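Local coordinates for BLUF domain-containing protein (Acinetobacter baumannii, PDB 6W6Z), which probably acts as a blue-light photoreceptor, holding a flavin in a BLUF domain, at residues V3-Y7 and V60-F64; Y43-F49 and T114-L118. All coordinates share one frame; numbering follows the deposited sequence.

Both contacts lean on one mixed sheet, in which strands 2-11 and 48-54 are neighbours. Contact 1 lays helix 57-67 over strand 2-11 beside the flavin; contact 2 brings the hairpin between strands 39-45 and 48-54 against the loop joining helices 101-109 and 125-134. Their centres are about 19 Å apart, on opposite sides of the chain's centre, although the nearest atoms approach to about 4 Å without touching. Along the chain the segments alternate, 3-7, 43-49, 60-64, then 114-118, and strand 48-54 is followed directly by helix 57-67. The sheet thus links the helix packing beside the flavin with helices 101-109 and 125-134 and the loop between them.

Contact 1 (V3-Y7 and V60-F64); sequences VRLCY and VERLF. With FMN (flavin mononucleotide), chain B.
The backbone bond from F64 N to V60 O, 2.8 Å long, closes the helical turn that turns V60 and F64 toward the strand, where they meet V3, L5 and Y7. L5 does most of the work. Its CB rests on V60 CG1 at 3.7 Å, while its two methyls grip the phenyl ring of F64: CD2 stands over the centre of one face, 3.9 Å from the centroid and only 12° off the normal, a CH-pi contact, and CD1 lies near CD2 of F64 at 3.8 Å. The branch is delivered there because L5 CG is anti to the backbone N (chi1 -175°). Beyond it, the Y7 and F64 rings slide past each other with planes 37° apart, Y7 CD2 coming 3.6 Å from F64 CE1; W78 also meets the F64 ring. The Y7 hydroxyl is hydrogen-bonded to Q51 OE1, and Q51 NE2 in turn hydrogen-bonds the flavin. One residue before F64, L63 sends CD1 to 3.6 Å from flavin C2. The axes of segments 3-7 and 60-64 come within 9.8 Å and run nearly parallel, as befits helix 57-67 in the crossover from strand 48-54 to strand 73-83, which passes over strand 2-11 between them: the ferredoxin-like BLUF fold, with its tyrosine-glutamine-flavin site midway along strand 2-11.

Contact 2 (Y43-F49 and T114-L118); sequences YYADNAF and TFNPL
F115 N donates to D46 OD2 from well above the carboxylate plane, 41° out of it, yet the bond is nearly straight and 3.0 Å long. The other oxygen, OD1, forms a salt bridge with R99, so the carboxylate is held at both ends. D46 and N47 both take left-handed helical backbone angles, closing a tight two-residue beta-hairpin in which A45 and A48 exchange backbone hydrogen bonds. On the strand before the turn, Y43 extends its ring with CG anti to the backbone N (chi1 164°). Its OH donates to F115 O at 3.1 Å, in the carbonyl plane and on a lone pair, and the edge of the same ring meets P117, CD2 to CG being 3.7 Å. The proline also reaches the second strand, its CG lying 3.4 Å from F49 O and its CD 3.7 Å from A48 CB. Between these grips N116 forms an Asx turn, OD1 accepting from L118 N at 2.8 Å; A48 CB presses against that oxygen, and ND2 is hydrogen-bonded to Q10 OE1. The contact buries N116 N without a partner. F128, from helix 125-134, meets the Y43 ring edge-to-face.

Contact 1 (V3-Y7 and V60-F64)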
ATOM      1  N   VAL A   3       8.641  -6.220 -11.604  1.00 27.52           N
ATOM      2  CA  VAL A   3       7.875  -7.096 -10.699  1.00 25.28           C
ATOM      3  C   VAL A   3       6.821  -6.278  -9.965  1.00 24.41           C
ATOM      4  O   VAL A   3       6.939  -5.011  -9.874  1.00 23.25           O
ATOM      5  CB  VAL A   3       8.794  -7.826  -9.721  1.00 25.84           C
ATOM      6  CG1 VAL A   3       9.963  -8.490 -10.440  1.00 25.64           C
ATOM      7  CG2 VAL A   3       9.252  -6.899  -8.611  1.00 27.60           C
ATOM      8  N   ARG A   4       5.829  -7.019  -9.487  1.00 21.69           N
ATOM      9  CA  ARG A   4       4.824  -6.549  -8.521  1.00 24.67           C
ATOM     10  C   ARG A   4       5.083  -7.291  -7.207  1.00 22.51           C
ATOM     11  O   ARG A   4       5.176  -8.523  -7.233  1.00 22.87           O
ATOM     12  CB  ARG A   4       3.421  -6.787  -9.080  1.00 26.91           C
ATOM     13  CG  ARG A   4       2.347  -6.277  -8.133  1.00 31.43           C
ATOM     14  CD  ARG A   4       0.977  -6.069  -8.745  1.00 36.46           C
ATOM     15  NE  ARG A   4       1.139  -5.314  -9.979  1.00 38.91           N
ATOM     16  CZ  ARG A   4       0.909  -5.792 -11.190  1.00 41.72           C
ATOM     17  NH1 ARG A   4       0.432  -7.012 -11.340  1.00 39.49           N
ATOM     18  NH2 ARG A   4       1.134  -5.026 -12.250  1.00 43.97           N
ATOM     19  N   LEU A   5       5.158  -6.569  -6.098  1.00 21.10           N
ATOM     20  CA  LEU A   5       5.355  -7.164  -4.747  1.00 21.03           C
ATOM     21  C   LEU A   5       4.199  -6.679  -3.890  1.00 19.80           C
ATOM     22  O   LEU A   5       3.965  -5.451  -3.849  1.00 19.17           O
ATOM     23  CB  LEU A   5       6.705  -6.735  -4.158  1.00 23.05           C
ATOM     24  CG  LEU A   5       7.070  -7.374  -2.811  1.00 21.45           C
ATOM     25  CD1 LEU A   5       8.588  -7.511  -2.659  1.00 23.89           C
ATOM     26  CD2 LEU A   5       6.469  -6.619  -1.632  1.00 21.44           C
ATOM     27  N   CYS A   6       3.533  -7.597  -3.199  1.00 20.12           N
ATOM     28  CA  CYS A   6       2.354  -7.284  -2.360  1.00 19.55           C
ATOM     29  C   CYS A   6       2.635  -7.785  -0.952  1.00 19.74           C
ATOM     30  O   CYS A   6       3.157  -8.912  -0.802  1.00 18.40           O
ATOM     31  CB  CYS A   6       1.055  -7.909  -2.885  1.00 22.00           C
ATOM     32  SG  CYS A   6       0.624  -7.390  -4.575  1.00 25.30           S
ATOM     33  N   TYR A   7       2.232  -7.014   0.040  1.00 17.60           N
ATOM     34  CA  TYR A   7       2.314  -7.436   1.445  1.00 17.50           C
ATOM     35  C   TYR A   7       1.195  -6.767   2.214  1.00 19.07           C
ATOM     36  O   TYR A   7       0.593  -5.762   1.800  1.00 15.93           O
ATOM     37  CB  TYR A   7       3.710  -7.147   2.014  1.00 17.47           C
ATOM     38  CG  TYR A   7       3.880  -5.689   2.339  1.00 17.51           C
ATOM     39  CD1 TYR A   7       3.460  -5.188   3.563  1.00 16.61           C
ATOM     40  CD2 TYR A   7       4.347  -4.797   1.384  1.00 18.11           C
ATOM     41  CE1 TYR A   7       3.542  -3.830   3.842  1.00 17.97           C
ATOM     42  CE2 TYR A   7       4.459  -3.440   1.668  1.00 19.12           C
ATOM     43  CZ  TYR A   7       4.036  -2.957   2.895  1.00 18.02           C
ATOM     44  OH  TYR A   7       4.077  -1.619   3.152  1.00 20.27           O
ATOM     45  N   VAL A  60      12.585  -2.480  -6.137  1.00 24.43           N
ATOM     46  CA  VAL A  60      11.377  -2.893  -5.379  1.00 24.81           C
ATOM     47  C   VAL A  60      11.827  -3.684  -4.158  1.00 24.19           C
ATOM     48  O   VAL A  60      11.232  -3.455  -3.036  1.00 21.69           O
ATOM     49  CB  VAL A  60      10.375  -3.686  -6.254  1.00 23.67           C
ATOM     50  CG1 VAL A  60       9.342  -4.403  -5.383  1.00 24.82           C
ATOM     51  CG2 VAL A  60       9.703  -2.808  -7.298  1.00 24.30           C
ATOM     52  N   GLU A  61      12.786  -4.609  -4.334  1.00 25.54           N
ATOM     53  CA  GLU A  61      13.239  -5.506  -3.233  1.00 27.85           C
ATOM     54  C   GLU A  61      13.972  -4.685  -2.169  1.00 25.80           C
ATOM     55  O   GLU A  61      13.725  -4.916  -0.996  1.00 24.73           O
ATOM     56  CB  GLU A  61      14.079  -6.680  -3.760  1.00 33.28           C
ATOM     57  CG  GLU A  61      13.181  -7.807  -4.247  1.00 39.89           C
ATOM     58  CD  GLU A  61      13.829  -8.988  -4.952  1.00 44.45           C
ATOM     59  OE1 GLU A  61      13.087  -9.923  -5.336  1.00 48.78           O
ATOM     60  OE2 GLU A  61      15.053  -8.975  -5.120  1.00 50.94           O
ATOM     61  N   ARG A  62      14.804  -3.736  -2.570  1.00 24.85           N
ATOM     62  CA  ARG A  62      15.555  -2.853  -1.648  1.00 26.04           C
ATOM     63  C   ARG A  62      14.548  -1.949  -0.923  1.00 25.41           C
ATOM     64  O   ARG A  62      14.666  -1.792   0.337  1.00 23.79           O
ATOM     65  CB  ARG A  62      16.655  -2.144  -2.445  1.00 28.31           C
ATOM     66  N   LEU A  63      13.511  -1.467  -1.625  1.00 22.75           N
ATOM     67  CA  LEU A  63      12.472  -0.608  -0.999  1.00 22.40           C
ATOM     68  C   LEU A  63      11.715  -1.452   0.024  1.00 21.02           C
ATOM     69  O   LEU A  63      11.602  -1.011   1.148  1.00 20.45           O
ATOM     70  CB  LEU A  63      11.523  -0.021  -2.040  1.00 22.00           C
ATOM     71  CG  LEU A  63      10.286   0.678  -1.478  1.00 23.54           C
ATOM     72  CD1 LEU A  63      10.669   1.802  -0.525  1.00 25.27           C
ATOM     73  CD2 LEU A  63       9.414   1.240  -2.575  1.00 24.86           C
ATOM     74  N   PHE A  64      11.258  -2.656  -0.335  1.00 21.57           N
ATOM     75  CA  PHE A  64      10.549  -3.545   0.623  1.00 22.43           C
ATOM     76  C   PHE A  64      11.405  -3.797   1.885  1.00 21.54           C
ATOM     77  O   PHE A  64      10.816  -3.833   3.000  1.00 20.64           O
ATOM     78  CB  PHE A  64      10.120  -4.844  -0.061  1.00 20.94           C
ATOM     79  CG  PHE A  64       9.343  -5.771   0.833  1.00 22.12           C
ATOM     80  CD1 PHE A  64       8.215  -5.321   1.524  1.00 23.55           C
ATOM     81  CD2 PHE A  64       9.673  -7.109   0.916  1.00 23.47           C
ATOM     82  CE1 PHE A  64       7.487  -6.176   2.333  1.00 22.28           C
ATOM     83  CE2 PHE A  64       8.909  -7.978   1.682  1.00 25.00           C
ATOM     84  CZ  PHE A  64       7.827  -7.511   2.396  1.00 24.00           C
TER
HETATM   85  N1  FMN B 201       8.597   4.649   1.328  1.00 20.53           N
HETATM   86  C2  FMN B 201       8.748   4.771  -0.002  1.00 23.19           C
HETATM   87  O2  FMN B 201       9.796   5.357  -0.422  1.00 22.76           O
HETATM   88  N3  FMN B 201       7.905   4.182  -0.875  1.00 20.03           N
HETATM   89  C4  FMN B 201       6.814   3.503  -0.487  1.00 20.24           C
HETATM   90  O4  FMN B 201       6.022   2.997  -1.278  1.00 19.85           O
HETATM   91  C4A FMN B 201       6.550   3.386   0.942  1.00 18.76           C
HETATM   92  N5  FMN B 201       5.500   2.760   1.430  1.00 18.16           N
HETATM   93  C5A FMN B 201       5.382   2.644   2.777  1.00 18.46           C
HETATM   94  C6  FMN B 201       4.272   1.990   3.263  1.00 17.64           C
HETATM   95  C7  FMN B 201       4.106   1.808   4.625  1.00 19.16           C
HETATM   96  C7M FMN B 201       2.869   1.103   5.086  1.00 18.43           C
HETATM   97  C8  FMN B 201       5.019   2.442   5.593  1.00 17.95           C
HETATM   98  C8M FMN B 201       4.749   2.253   7.079  1.00 18.66           C
HETATM   99  C9  FMN B 201       6.135   3.094   5.096  1.00 18.75           C
HETATM  100  C9A FMN B 201       6.313   3.244   3.726  1.00 19.37           C
HETATM  101  N10 FMN B 201       7.386   3.951   3.196  1.00 19.94           N
HETATM  102  C10 FMN B 201       7.532   4.007   1.825  1.00 19.66           C
HETATM  103  C1' FMN B 201       8.413   4.639   4.049  1.00 23.39           C
HETATM  104  C2' FMN B 201       9.704   3.891   4.293  1.00 25.96           C
HETATM  105  O2' FMN B 201       9.455   2.847   5.248  1.00 24.35           O
HETATM  106  C3' FMN B 201      10.733   4.901   4.867  1.00 34.49           C
HETATM  107  O3' FMN B 201      10.162   5.706   5.904  1.00 31.72           O
HETATM  108  C4' FMN B 201      11.216   5.914   3.849  1.00 40.50           C
HETATM  109  O4' FMN B 201      11.719   5.226   2.681  1.00 44.82           O
HETATM  110  C5' FMN B 201      12.361   6.775   4.438  1.00 52.21           C
HETATM  111  O5' FMN B 201      13.534   6.010   4.787  1.00 56.75           O
HETATM  112  P   FMN B 201      14.927   6.686   5.348  1.00 61.03           P
HETATM  113  O1P FMN B 201      14.763   6.608   6.855  1.00 66.53           O
HETATM  114  O2P FMN B 201      15.977   5.765   4.751  1.00 61.78           O
HETATM  115  O3P FMN B 201      14.983   8.116   4.841  1.00 65.04           O

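Contact 2 (Y43-F49 and T114-L118)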
ATOM      1  N   TYR A  43      -3.397   0.634   0.691  1.00 14.77           N
ATOM      2  CA  TYR A  43      -4.762   0.548   1.241  1.00 15.57           C
ATOM      3  C   TYR A  43      -4.579   0.579   2.741  1.00 15.75           C
ATOM      4  O   TYR A  43      -3.712  -0.129   3.266  1.00 16.12           O
ATOM      5  CB  TYR A  43      -5.457  -0.735   0.780  1.00 15.46           C
ATOM      6  CG  TYR A  43      -6.691  -1.139   1.557  1.00 18.09           C
ATOM      7  CD1 TYR A  43      -7.926  -0.574   1.291  1.00 17.77           C
ATOM      8  CD2 TYR A  43      -6.634  -2.134   2.517  1.00 20.68           C
ATOM      9  CE1 TYR A  43      -9.067  -0.993   1.958  1.00 19.05           C
ATOM     10  CE2 TYR A  43      -7.755  -2.517   3.245  1.00 20.89           C
ATOM     11  CZ  TYR A  43      -8.984  -1.955   2.946  1.00 21.31           C
ATOM     12  OH  TYR A  43     -10.118  -2.340   3.619  1.00 25.00           O
ATOM     13  N   TYR A  44      -5.410   1.335   3.427  1.00 16.33           N
ATOM     14  CA  TYR A  44      -5.430   1.370   4.904  1.00 17.20           C
ATOM     15  C   TYR A  44      -6.857   1.148   5.359  1.00 17.89           C
ATOM     16  O   TYR A  44      -7.742   1.890   4.894  1.00 19.07           O
ATOM     17  CB  TYR A  44      -4.914   2.708   5.455  1.00 18.34           C
ATOM     18  CG  TYR A  44      -5.030   2.753   6.956  1.00 17.75           C
ATOM     19  CD1 TYR A  44      -4.155   2.030   7.755  1.00 18.91           C
ATOM     20  CD2 TYR A  44      -6.109   3.372   7.565  1.00 18.53           C
ATOM     21  CE1 TYR A  44      -4.310   1.983   9.133  1.00 18.03           C
ATOM     22  CE2 TYR A  44      -6.259   3.370   8.944  1.00 19.03           C
ATOM     23  CZ  TYR A  44      -5.386   2.636   9.728  1.00 19.52           C
ATOM     24  OH  TYR A  44      -5.551   2.589  11.088  1.00 20.95           O
ATOM     25  N   ALA A  45      -7.060   0.237   6.298  1.00 17.56           N
ATOM     26  CA  ALA A  45      -8.360   0.094   6.988  1.00 16.85           C
ATOM     27  C   ALA A  45      -8.167  -0.730   8.249  1.00 18.03           C
ATOM     28  O   ALA A  45      -7.216  -1.575   8.304  1.00 17.56           O
ATOM     29  CB  ALA A  45      -9.344  -0.581   6.070  1.00 18.66           C
ATOM     30  N   ASP A  46      -9.004  -0.498   9.251  1.00 18.92           N
ATOM     31  CA  ASP A  46      -9.064  -1.400  10.424  1.00 20.42           C
ATOM     32  C   ASP A  46      -7.645  -1.643  10.984  1.00 19.78           C
ATOM     33  O   ASP A  46      -7.286  -2.808  11.294  1.00 19.40           O
ATOM     34  CB  ASP A  46      -9.793  -2.687  10.006  1.00 22.18           C
ATOM     35  CG  ASP A  46     -11.294  -2.515   9.887  1.00 24.62           C
ATOM     36  OD1 ASP A  46     -11.723  -1.372   9.899  1.00 25.15           O
ATOM     37  OD2 ASP A  46     -12.033  -3.542   9.819  1.00 28.79           O
ATOM     38  N   ASN A  47      -6.868  -0.579  11.175  1.00 18.74           N
ATOM     39  CA  ASN A  47      -5.506  -0.592  11.795  1.00 18.71           C
ATOM     40  C   ASN A  47      -4.565  -1.515  11.027  1.00 17.44           C
ATOM     41  O   ASN A  47      -3.694  -2.125  11.673  1.00 17.32           O
ATOM     42  CB  ASN A  47      -5.538  -1.014  13.270  1.00 20.47           C
ATOM     43  CG  ASN A  47      -6.122   0.066  14.162  1.00 24.94           C
ATOM     44  OD1 ASN A  47      -5.964   1.260  13.889  1.00 25.99           O
ATOM     45  ND2 ASN A  47      -6.805  -0.336  15.223  1.00 27.34           N
ATOM     46  N   ALA A  48      -4.667  -1.582   9.705  1.00 16.80           N
ATOM     47  CA  ALA A  48      -3.781  -2.458   8.909  1.00 18.53           C
ATOM     48  C   ALA A  48      -3.588  -1.880   7.518  1.00 18.77           C
ATOM     49  O   ALA A  48      -4.427  -1.067   7.081  1.00 17.89           O
ATOM     50  CB  ALA A  48      -4.355  -3.862   8.861  1.00 17.74           C
ATOM     51  N   PHE A  49      -2.492  -2.275   6.885  1.00 17.22           N
ATOM     52  CA  PHE A  49      -2.137  -1.848   5.511  1.00 17.34           C
ATOM     53  C   PHE A  49      -2.106  -3.035   4.560  1.00 17.82           C
ATOM     54  O   PHE A  49      -1.789  -4.166   4.897  1.00 18.91           O
ATOM     55  CB  PHE A  49      -0.763  -1.193   5.508  1.00 15.66           C
ATOM     56  CG  PHE A  49      -0.625   0.058   6.309  1.00 17.11           C
ATOM     57  CD1 PHE A  49      -1.093   1.280   5.805  1.00 16.20           C
ATOM     58  CD2 PHE A  49       0.033   0.048   7.536  1.00 16.26           C
ATOM     59  CE1 PHE A  49      -0.889   2.451   6.514  1.00 16.94           C
ATOM     60  CE2 PHE A  49       0.185   1.225   8.260  1.00 18.97           C
ATOM     61  CZ  PHE A  49      -0.262   2.430   7.736  1.00 18.73           C
ATOM     62  N   THR A 114     -14.210  -8.286   9.364  1.00 29.75           N
ATOM     63  CA  THR A 114     -13.343  -7.080   9.398  1.00 27.04           C
ATOM     64  C   THR A 114     -12.745  -6.862   8.012  1.00 25.23           C
ATOM     65  O   THR A 114     -12.850  -7.722   7.167  1.00 24.79           O
ATOM     66  CB  THR A 114     -12.280  -7.160  10.498  1.00 31.05           C
ATOM     67  OG1 THR A 114     -11.360  -8.218  10.198  1.00 34.80           O
ATOM     68  CG2 THR A 114     -12.897  -7.374  11.864  1.00 32.31           C
ATOM     69  N   PHE A 115     -12.178  -5.695   7.776  1.00 24.20           N
ATOM     70  CA  PHE A 115     -11.658  -5.288   6.454  1.00 23.34           C
ATOM     71  C   PHE A 115     -10.133  -5.202   6.518  1.00 22.65           C
ATOM     72  O   PHE A 115      -9.491  -4.464   5.734  1.00 24.34           O
ATOM     73  CB  PHE A 115     -12.401  -4.000   6.141  1.00 23.72           C
ATOM     74  CG  PHE A 115     -13.874  -4.183   6.360  1.00 24.73           C
ATOM     75  CD1 PHE A 115     -14.594  -4.961   5.464  1.00 24.43           C
ATOM     76  CD2 PHE A 115     -14.515  -3.674   7.477  1.00 23.27           C
ATOM     77  CE1 PHE A 115     -15.952  -5.160   5.637  1.00 23.49           C
ATOM     78  CE2 PHE A 115     -15.863  -3.891   7.657  1.00 22.39           C
ATOM     79  CZ  PHE A 115     -16.576  -4.643   6.739  1.00 24.41           C
ATOM     80  N   ASN A 116      -9.578  -5.971   7.427  1.00 24.60           N
ATOM     81  CA  ASN A 116      -8.117  -6.040   7.677  1.00 25.69           C
ATOM     82  C   ASN A 116      -7.515  -6.887   6.567  1.00 23.41           C
ATOM     83  O   ASN A 116      -7.836  -8.060   6.426  1.00 22.11           O
ATOM     84  CB  ASN A 116      -7.836  -6.605   9.067  1.00 24.67           C
ATOM     85  CG  ASN A 116      -6.370  -6.658   9.443  1.00 24.95           C
ATOM     86  OD1 ASN A 116      -5.497  -6.899   8.602  1.00 21.23           O
ATOM     87  ND2 ASN A 116      -6.105  -6.431  10.722  1.00 26.74           N
ATOM     88  N   PRO A 117      -6.621  -6.307   5.740  1.00 25.57           N
ATOM     89  CA  PRO A 117      -6.048  -7.041   4.626  1.00 24.46           C
ATOM     90  C   PRO A 117      -5.115  -8.192   5.028  1.00 23.19           C
ATOM     91  O   PRO A 117      -4.812  -9.014   4.199  1.00 25.70           O
ATOM     92  CB  PRO A 117      -5.286  -5.988   3.798  1.00 25.72           C
ATOM     93  CG  PRO A 117      -5.177  -4.781   4.686  1.00 27.90           C
ATOM     94  CD  PRO A 117      -6.172  -4.918   5.814  1.00 26.59           C
ATOM     95  N   LEU A 118      -4.726  -8.309   6.302  1.00 22.81           N
ATOM     96  CA  LEU A 118      -3.977  -9.512   6.741  1.00 21.73           C
ATOM     97  C   LEU A 118      -4.821 -10.784   6.543  1.00 23.50           C
ATOM     98  O   LEU A 118      -4.213 -11.873   6.547  1.00 24.22           O
ATOM     99  CB  LEU A 118      -3.545  -9.336   8.198  1.00 23.57           C
ATOM    100  CG  LEU A 118      -2.394  -8.361   8.411  1.00 24.24           C
ATOM    101  CD1 LEU A 118      -2.280  -7.951   9.875  1.00 26.78           C
ATOM    102  CD2 LEU A 118      -1.100  -8.968   7.932  1.00 23.29           C
TER